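Local atomic coordinates of inactive glucansucrase (Lactobacillus reuteri, PDB entry 5JBD), a protein that belongs to glycoside hydrolase family 70, is built around a TIM barrel and binds a calcium ion. Residues Gln252-Leu263 / Val292-Met303. Sequence-based numbering, arbitrary orientation.
Sequences QAENLNWEYFLL and VLDQMGQLMNDM
Gln-252 and Gln-295 meet where two helices of the family 70 TIM barrel pack side by side; helix 252-263 precedes barrel strand 279-282 in the chain, and helix 292-303 follows it. The helices run in broadly the same direction, crossing at -44° with their axes 10.1 Å apart. The two glutamine chains are nearly perpendicular. Gln-295 NE2 donates to Gln-252 OE1 at 2.9 Å, nearly straight at the hydrogen, yet it comes from above the Gln-252 carbonyl plane, not along a lone pair; the two amide planes are 69° apart. Gln-252 NE2 is held by Asn-246 O, and the bonds at its OE1 and NE2 probably limit the rotation of this amide. A water lies within bonding distance of Gln-295 OE1 and the backbone O of Gln-252. Beside them, Asn-255 sets ND2 against Val-292 CG1 while the same nitrogen bonds Asn-246 OD1.

Leu-256 and Leu-299 lie alongside each other, pointing opposite ways, Leu-256 CD2 lying 4.0 Å from Leu-299 CB. The buried Glu-259 carboxylate lies against carbon of Met-296 and Leu-299: its extended chain lies across Met-296, OE1 comes within 3.5 Å of Met-296 CA, and OE2 approaches Met-296 CE. A second water is placed to donate to Glu-259 OE2 and Val-292 O, giving the carboxylate a polar partner. Met-296 and Leu-263 also touch Phe-280 of strand 279-282, whereas Tyr-260 and Leu-299 touch Leu-808 of helix 805-811.

Toward the C-terminal ends, Leu-263 CD1 touches both Met-300 CG and Met-303 SD, which it meets in directions roughly at right angles. Met-303 makes a Met-aromatic contact with Tyr-260, its sulfur at the ring edge, 5.5 Å from the centroid. The Met-303 chain bends at its last torsion (chi3 71°), bringing the terminal methyl CE to 3.8 Å from Tyr-260 CD1.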
ATOM      1  N   GLN A 252      -0.587   3.182 -19.840  1.00 24.88           N
ATOM      2  CA  GLN A 252      -1.094   1.803 -19.972  1.00 25.22           C
ATOM      3  C   GLN A 252      -0.059   0.928 -20.675  1.00 25.96           C
ATOM      4  O   GLN A 252       0.174  -0.204 -20.251  1.00 25.78           O
ATOM      5  CB  GLN A 252      -2.442   1.771 -20.687  1.00 25.37           C
ATOM      6  CG  GLN A 252      -3.554   2.389 -19.852  1.00 24.74           C
ATOM      7  CD  GLN A 252      -4.916   2.345 -20.513  1.00 25.25           C
ATOM      8  OE1 GLN A 252      -5.064   1.956 -21.674  1.00 25.45           O
ATOM      9  NE2 GLN A 252      -5.934   2.739 -19.761  1.00 26.24           N
ATOM     10  N   ALA A 253       0.595   1.471 -21.716  1.00 26.16           N
ATOM     11  CA  ALA A 253       1.689   0.762 -22.373  1.00 26.19           C
ATOM     12  C   ALA A 253       2.876   0.555 -21.424  1.00 26.65           C
ATOM     13  O   ALA A 253       3.462  -0.528 -21.397  1.00 27.69           O
ATOM     14  CB  ALA A 253       2.122   1.487 -23.644  1.00 27.20           C
ATOM     15  N   GLU A 254       3.218   1.567 -20.631  1.00 26.38           N
ATOM     16  CA  GLU A 254       4.296   1.424 -19.632  1.00 27.11           C
ATOM     17  C   GLU A 254       4.026   0.329 -18.576  1.00 26.58           C
ATOM     18  O   GLU A 254       4.958  -0.370 -18.159  1.00 26.25           O
ATOM     19  CB  GLU A 254       4.647   2.787 -18.983  1.00 26.98           C
ATOM     20  CG  GLU A 254       5.595   2.765 -17.774  1.00 26.94           C
ATOM     21  CD  GLU A 254       6.943   2.092 -18.014  1.00 28.16           C
ATOM     22  OE1 GLU A 254       7.352   1.902 -19.182  1.00 29.68           O
ATOM     23  OE2 GLU A 254       7.608   1.751 -17.004  1.00 27.46           O
ATOM     24  N   ASN A 255       2.773   0.153 -18.162  1.00 27.30           N
ATOM     25  CA  ASN A 255       2.433  -0.947 -17.225  1.00 25.97           C
ATOM     26  C   ASN A 255       2.728  -2.320 -17.839  1.00 25.76           C
ATOM     27  O   ASN A 255       3.259  -3.210 -17.151  1.00 24.57           O
ATOM     28  CB  ASN A 255       0.967  -0.879 -16.777  1.00 26.93           C
ATOM     29  CG  ASN A 255       0.670   0.334 -15.920  1.00 27.18           C
ATOM     30  OD1 ASN A 255       1.536   0.834 -15.181  1.00 27.66           O
ATOM     31  ND2 ASN A 255      -0.563   0.815 -16.012  1.00 26.19           N
ATOM     32  N   LEU A 256       2.415  -2.467 -19.132  1.00 24.46           N
ATOM     33  CA  LEU A 256       2.714  -3.688 -19.876  1.00 24.67           C
ATOM     34  C   LEU A 256       4.215  -3.944 -19.913  1.00 25.61           C
ATOM     35  O   LEU A 256       4.647  -5.076 -19.677  1.00 27.49           O
ATOM     36  CB  LEU A 256       2.134  -3.637 -21.296  1.00 25.35           C
ATOM     37  CG  LEU A 256       0.615  -3.595 -21.382  1.00 24.89           C
ATOM     38  CD1 LEU A 256       0.162  -3.361 -22.808  1.00 26.01           C
ATOM     39  CD2 LEU A 256       0.008  -4.877 -20.847  1.00 25.29           C
ATOM     40  N   ASN A 257       4.991  -2.895 -20.187  1.00 26.15           N
ATOM     41  CA  ASN A 257       6.460  -2.938 -20.100  1.00 26.77           C
ATOM     42  C   ASN A 257       6.934  -3.439 -18.739  1.00 26.37           C
ATOM     43  O   ASN A 257       7.789  -4.318 -18.654  1.00 26.64           O
ATOM     44  CB  ASN A 257       7.054  -1.546 -20.358  1.00 26.84           C
ATOM     45  CG  ASN A 257       8.532  -1.597 -20.662  1.00 27.64           C
ATOM     46  OD1 ASN A 257       8.926  -1.849 -21.802  1.00 27.46           O
ATOM     47  ND2 ASN A 257       9.362  -1.365 -19.650  1.00 27.07           N
ATOM     48  N   TRP A 258       6.373  -2.857 -17.685  1.00 25.33           N
ATOM     49  CA  TRP A 258       6.736  -3.174 -16.299  1.00 24.96           C
ATOM     50  C   TRP A 258       6.395  -4.621 -15.935  1.00 23.94           C
ATOM     51  O   TRP A 258       7.189  -5.329 -15.306  1.00 22.13           O
ATOM     52  CB  TRP A 258       6.002  -2.218 -15.351  1.00 25.34           C
ATOM     53  CG  TRP A 258       6.502  -2.165 -13.932  1.00 25.95           C
ATOM     54  CD1 TRP A 258       7.746  -2.489 -13.475  1.00 26.22           C
ATOM     55  CD2 TRP A 258       5.776  -1.682 -12.795  1.00 25.99           C
ATOM     56  NE1 TRP A 258       7.828  -2.262 -12.125  1.00 25.44           N
ATOM     57  CE2 TRP A 258       6.634  -1.760 -11.687  1.00 26.21           C
ATOM     58  CE3 TRP A 258       4.480  -1.205 -12.611  1.00 25.28           C
ATOM     59  CZ2 TRP A 258       6.234  -1.386 -10.401  1.00 26.03           C
ATOM     60  CZ3 TRP A 258       4.085  -0.815 -11.342  1.00 26.30           C
ATOM     61  CH2 TRP A 258       4.961  -0.902 -10.253  1.00 25.27           C
ATOM     62  N   GLU A 259       5.204  -5.054 -16.343  1.00 23.74           N
ATOM     63  CA  GLU A 259       4.776  -6.442 -16.133  1.00 23.84           C
ATOM     64  C   GLU A 259       5.691  -7.429 -16.849  1.00 24.04           C
ATOM     65  O   GLU A 259       6.121  -8.421 -16.255  1.00 23.28           O
ATOM     66  CB  GLU A 259       3.323  -6.610 -16.576  1.00 24.67           C
ATOM     67  CG  GLU A 259       2.333  -5.869 -15.675  1.00 23.68           C
ATOM     68  CD  GLU A 259       1.040  -5.477 -16.363  1.00 24.73           C
ATOM     69  OE1 GLU A 259       0.711  -6.074 -17.409  1.00 27.05           O
ATOM     70  OE2 GLU A 259       0.361  -4.543 -15.872  1.00 23.67           O
ATOM     71  N   TYR A 260       6.044  -7.110 -18.100  1.00 23.89           N
ATOM     72  CA  TYR A 260       6.946  -7.948 -18.877  1.00 24.55           C
ATOM     73  C   TYR A 260       8.317  -8.062 -18.181  1.00 24.34           C
ATOM     74  O   TYR A 260       8.903  -9.148 -18.118  1.00 24.91           O
ATOM     75  CB  TYR A 260       7.091  -7.420 -20.320  1.00 24.95           C
ATOM     76  CG  TYR A 260       8.041  -8.246 -21.162  1.00 26.05           C
ATOM     77  CD1 TYR A 260       7.639  -9.456 -21.731  1.00 26.46           C
ATOM     78  CD2 TYR A 260       9.362  -7.842 -21.343  1.00 27.07           C
ATOM     79  CE1 TYR A 260       8.524 -10.230 -22.468  1.00 27.15           C
ATOM     80  CE2 TYR A 260      10.250  -8.599 -22.087  1.00 27.91           C
ATOM     81  CZ  TYR A 260       9.836  -9.781 -22.645  1.00 27.98           C
ATOM     82  OH  TYR A 260      10.742 -10.512 -23.377  1.00 29.18           O
ATOM     83  N   PHE A 261       8.800  -6.946 -17.640  1.00 24.62           N
ATOM     84  CA  PHE A 261      10.071  -6.904 -16.900  1.00 25.48           C
ATOM     85  C   PHE A 261      10.055  -7.824 -15.685  1.00 25.82           C
ATOM     86  O   PHE A 261      10.942  -8.663 -15.505  1.00 26.07           O
ATOM     87  CB  PHE A 261      10.348  -5.456 -16.471  1.00 25.91           C
ATOM     88  CG  PHE A 261      11.561  -5.269 -15.596  1.00 26.49           C
ATOM     89  CD1 PHE A 261      12.837  -5.231 -16.144  1.00 26.52           C
ATOM     90  CD2 PHE A 261      11.417  -5.060 -14.225  1.00 26.79           C
ATOM     91  CE1 PHE A 261      13.955  -5.024 -15.340  1.00 27.88           C
ATOM     92  CE2 PHE A 261      12.528  -4.844 -13.420  1.00 27.08           C
ATOM     93  CZ  PHE A 261      13.801  -4.836 -13.977  1.00 27.13           C
ATOM     94  N   LEU A 262       9.022  -7.688 -14.868  1.00 26.11           N
ATOM     95  CA  LEU A 262       8.904  -8.497 -13.651  1.00 25.01           C
ATOM     96  C   LEU A 262       8.739  -9.991 -13.961  1.00 25.20           C
ATOM     97  O   LEU A 262       9.320 -10.829 -13.275  1.00 24.91           O
ATOM     98  CB  LEU A 262       7.772  -7.980 -12.772  1.00 24.50           C
ATOM     99  CG  LEU A 262       8.012  -6.579 -12.187  1.00 23.53           C
ATOM    100  CD1 LEU A 262       6.731  -6.054 -11.596  1.00 23.63           C
ATOM    101  CD2 LEU A 262       9.139  -6.568 -11.153  1.00 23.76           C
ATOM    102  N   LEU A 263       8.016 -10.308 -15.035  1.00 25.11           N
ATOM    103  CA  LEU A 263       7.797 -11.698 -15.450  1.00 25.29           C
ATOM    104  C   LEU A 263       9.032 -12.352 -16.070  1.00 26.01           C
ATOM    105  O   LEU A 263       9.030 -13.570 -16.283  1.00 25.94           O
ATOM    106  CB  LEU A 263       6.608 -11.803 -16.427  1.00 25.69           C
ATOM    107  CG  LEU A 263       5.200 -11.500 -15.890  1.00 24.18           C
ATOM    108  CD1 LEU A 263       4.226 -11.231 -17.037  1.00 24.88           C
ATOM    109  CD2 LEU A 263       4.654 -12.615 -15.003  1.00 24.89           C
ATOM    110  N   VAL A 292      -6.413  -1.505 -16.780  1.00 23.17           N
ATOM    111  CA  VAL A 292      -5.101  -2.117 -16.539  1.00 23.34           C
ATOM    112  C   VAL A 292      -5.216  -3.571 -16.078  1.00 23.48           C
ATOM    113  O   VAL A 292      -4.300  -4.359 -16.292  1.00 24.09           O
ATOM    114  CB  VAL A 292      -4.206  -1.303 -15.578  1.00 24.30           C
ATOM    115  CG1 VAL A 292      -4.046   0.131 -16.072  1.00 24.38           C
ATOM    116  CG2 VAL A 292      -4.716  -1.349 -14.139  1.00 24.70           C
ATOM    117  N   LEU A 293      -6.354  -3.937 -15.493  1.00 24.31           N
ATOM    118  CA  LEU A 293      -6.616  -5.340 -15.153  1.00 23.74           C
ATOM    119  C   LEU A 293      -6.920  -6.160 -16.410  1.00 23.54           C
ATOM    120  O   LEU A 293      -6.428  -7.271 -16.546  1.00 24.27           O
ATOM    121  CB  LEU A 293      -7.742  -5.450 -14.124  1.00 23.99           C
ATOM    122  CG  LEU A 293      -7.613  -4.596 -12.856  1.00 24.22           C
ATOM    123  CD1 LEU A 293      -8.880  -4.704 -12.026  1.00 25.06           C
ATOM    124  CD2 LEU A 293      -6.407  -5.017 -12.034  1.00 24.41           C
ATOM    125  N   ASP A 294      -7.701  -5.603 -17.335  1.00 24.10           N
ATOM    126  CA  ASP A 294      -7.919  -6.227 -18.649  1.00 24.38           C
ATOM    127  C   ASP A 294      -6.591  -6.450 -19.376  1.00 24.35           C
ATOM    128  O   ASP A 294      -6.328  -7.520 -19.908  1.00 22.67           O
ATOM    129  CB  ASP A 294      -8.810  -5.349 -19.539  1.00 25.12           C
ATOM    130  CG  ASP A 294     -10.265  -5.318 -19.101  1.00 25.95           C
ATOM    131  OD1 ASP A 294     -10.745  -6.256 -18.427  1.00 27.14           O
ATOM    132  OD2 ASP A 294     -10.959  -4.349 -19.464  1.00 26.80           O
ATOM    133  N   GLN A 295      -5.764  -5.408 -19.384  1.00 24.56           N
ATOM    134  CA  GLN A 295      -4.499  -5.402 -20.148  1.00 25.17           C
ATOM    135  C   GLN A 295      -3.470  -6.358 -19.574  1.00 24.06           C
ATOM    136  O   GLN A 295      -2.787  -7.055 -20.330  1.00 25.11           O
ATOM    137  CB  GLN A 295      -3.963  -3.969 -20.238  1.00 25.30           C
ATOM    138  CG  GLN A 295      -4.858  -3.133 -21.150  1.00 26.67           C
ATOM    139  CD  GLN A 295      -4.822  -1.641 -20.907  1.00 27.04           C
ATOM    140  OE1 GLN A 295      -4.235  -1.149 -19.931  1.00 26.74           O
ATOM    141  NE2 GLN A 295      -5.503  -0.907 -21.786  1.00 26.35           N
ATOM    142  N   MET A 296      -3.398  -6.426 -18.249  1.00 23.27           N
ATOM    143  CA  MET A 296      -2.547  -7.415 -17.584  1.00 24.10           C
ATOM    144  C   MET A 296      -2.953  -8.834 -17.988  1.00 24.44           C
ATOM    145  O   MET A 296      -2.104  -9.643 -18.336  1.00 24.25           O
ATOM    146  CB  MET A 296      -2.616  -7.265 -16.066  1.00 23.98           C
ATOM    147  CG  MET A 296      -1.774  -8.270 -15.289  1.00 24.83           C
ATOM    148  SD  MET A 296      -1.971  -8.179 -13.511  1.00 23.84           S
ATOM    149  CE  MET A 296      -0.887  -6.791 -13.169  1.00 24.62           C
ATOM    150  N   GLY A 297      -4.247  -9.136 -17.915  1.00 23.67           N
ATOM    151  CA  GLY A 297      -4.746 -10.443 -18.338  1.00 23.73           C
ATOM    152  C   GLY A 297      -4.444 -10.742 -19.797  1.00 24.25           C
ATOM    153  O   GLY A 297      -4.044 -11.859 -20.143  1.00 23.28           O
ATOM    154  N   GLN A 298      -4.597  -9.734 -20.652  1.00 24.62           N
ATOM    155  CA  GLN A 298      -4.307  -9.895 -22.090  1.00 26.56           C
ATOM    156  C   GLN A 298      -2.840 -10.253 -22.332  1.00 26.49           C
ATOM    157  O   GLN A 298      -2.550 -11.164 -23.115  1.00 25.84           O
ATOM    158  CB  GLN A 298      -4.682  -8.635 -22.856  1.00 26.97           C
ATOM    159  CG  GLN A 298      -4.626  -8.796 -24.367  1.00 28.37           C
ATOM    160  CD  GLN A 298      -4.851  -7.494 -25.108  1.00 28.88           C
ATOM    161  OE1 GLN A 298      -5.246  -6.481 -24.512  1.00 27.05           O
ATOM    162  NE2 GLN A 298      -4.600  -7.512 -26.427  1.00 29.95           N
ATOM    163  N   LEU A 299      -1.933  -9.549 -21.655  1.00 26.06           N
ATOM    164  CA  LEU A 299      -0.489  -9.820 -21.758  1.00 26.58           C
ATOM    165  C   LEU A 299      -0.160 -11.234 -21.344  1.00 27.33           C
ATOM    166  O   LEU A 299       0.536 -11.956 -22.050  1.00 28.55           O
ATOM    167  CB  LEU A 299       0.334  -8.849 -20.891  1.00 26.57           C
ATOM    168  CG  LEU A 299       1.861  -9.064 -20.829  1.00 27.63           C
ATOM    169  CD1 LEU A 299       2.493  -8.857 -22.199  1.00 28.61           C
ATOM    170  CD2 LEU A 299       2.525  -8.149 -19.813  1.00 27.50           C
ATOM    171  N   MET A 300      -0.636 -11.613 -20.166  1.00 28.35           N
ATOM    172  CA  MET A 300      -0.317 -12.925 -19.625  1.00 28.72           C
ATOM    173  C   MET A 300      -0.942 -14.051 -20.461  1.00 27.06           C
ATOM    174  O   MET A 300      -0.325 -15.100 -20.621  1.00 27.53           O
ATOM    175  CB  MET A 300      -0.671 -12.980 -18.137  1.00 30.64           C
ATOM    176  CG  MET A 300       0.270 -12.070 -17.326  1.00 32.58           C
ATOM    177  SD  MET A 300      -0.117 -11.964 -15.585  1.00 38.15           S
ATOM    178  CE  MET A 300       0.333 -13.633 -15.132  1.00 38.51           C
ATOM    179  N   ASN A 301      -2.107 -13.806 -21.055  1.00 25.90           N
ATOM    180  CA  ASN A 301      -2.684 -14.754 -22.027  1.00 28.10           C
ATOM    181  C   ASN A 301      -1.885 -14.823 -23.343  1.00 27.61           C
ATOM    182  O   ASN A 301      -1.686 -15.907 -23.899  1.00 26.85           O
ATOM    183  CB  ASN A 301      -4.166 -14.455 -22.317  1.00 28.54           C
ATOM    184  CG  ASN A 301      -4.833 -15.542 -23.153  1.00 29.79           C
ATOM    185  OD1 ASN A 301      -4.637 -16.735 -22.912  1.00 27.22           O
ATOM    186  ND2 ASN A 301      -5.605 -15.133 -24.154  1.00 31.56           N
ATOM    187  N   ASP A 302      -1.441 -13.680 -23.841  1.00 27.66           N
ATOM    188  CA  ASP A 302      -0.560 -13.657 -25.027  1.00 28.66           C
ATOM    189  C   ASP A 302       0.737 -14.431 -24.805  1.00 29.16           C
ATOM    190  O   ASP A 302       1.165 -15.202 -25.667  1.00 30.38           O
ATOM    191  CB  ASP A 302      -0.229 -12.211 -25.410  1.00 27.95           C
ATOM    192  CG  ASP A 302      -1.378 -11.512 -26.094  1.00 28.87           C
ATOM    193  OD1 ASP A 302      -2.412 -12.170 -26.376  1.00 29.11           O
ATOM    194  OD2 ASP A 302      -1.239 -10.290 -26.340  1.00 29.04           O
ATOM    195  N   MET A 303       1.348 -14.210 -23.642  1.00 29.22           N
ATOM    196  CA  MET A 303       2.646 -14.798 -23.323  1.00 30.34           C
ATOM    197  C   MET A 303       2.545 -16.288 -22.990  1.00 29.39           C
ATOM    198  O   MET A 303       3.397 -17.074 -23.410  1.00 30.02           O
ATOM    199  CB  MET A 303       3.298 -14.055 -22.144  1.00 31.17           C
ATOM    200  CG  MET A 303       3.783 -12.633 -22.449  1.00 31.63           C
ATOM    201  SD  MET A 303       4.313 -11.746 -20.948  1.00 33.10           S
ATOM    202  CE  MET A 303       5.826 -12.649 -20.606  1.00 33.42           C
TER
HETATM  203  O   HOH W   1      -1.809  -1.331 -18.723  1.00 24.68           O
HETATM  204  O   HOH W   2      -1.781  -3.646 -17.095  1.00 23.63           O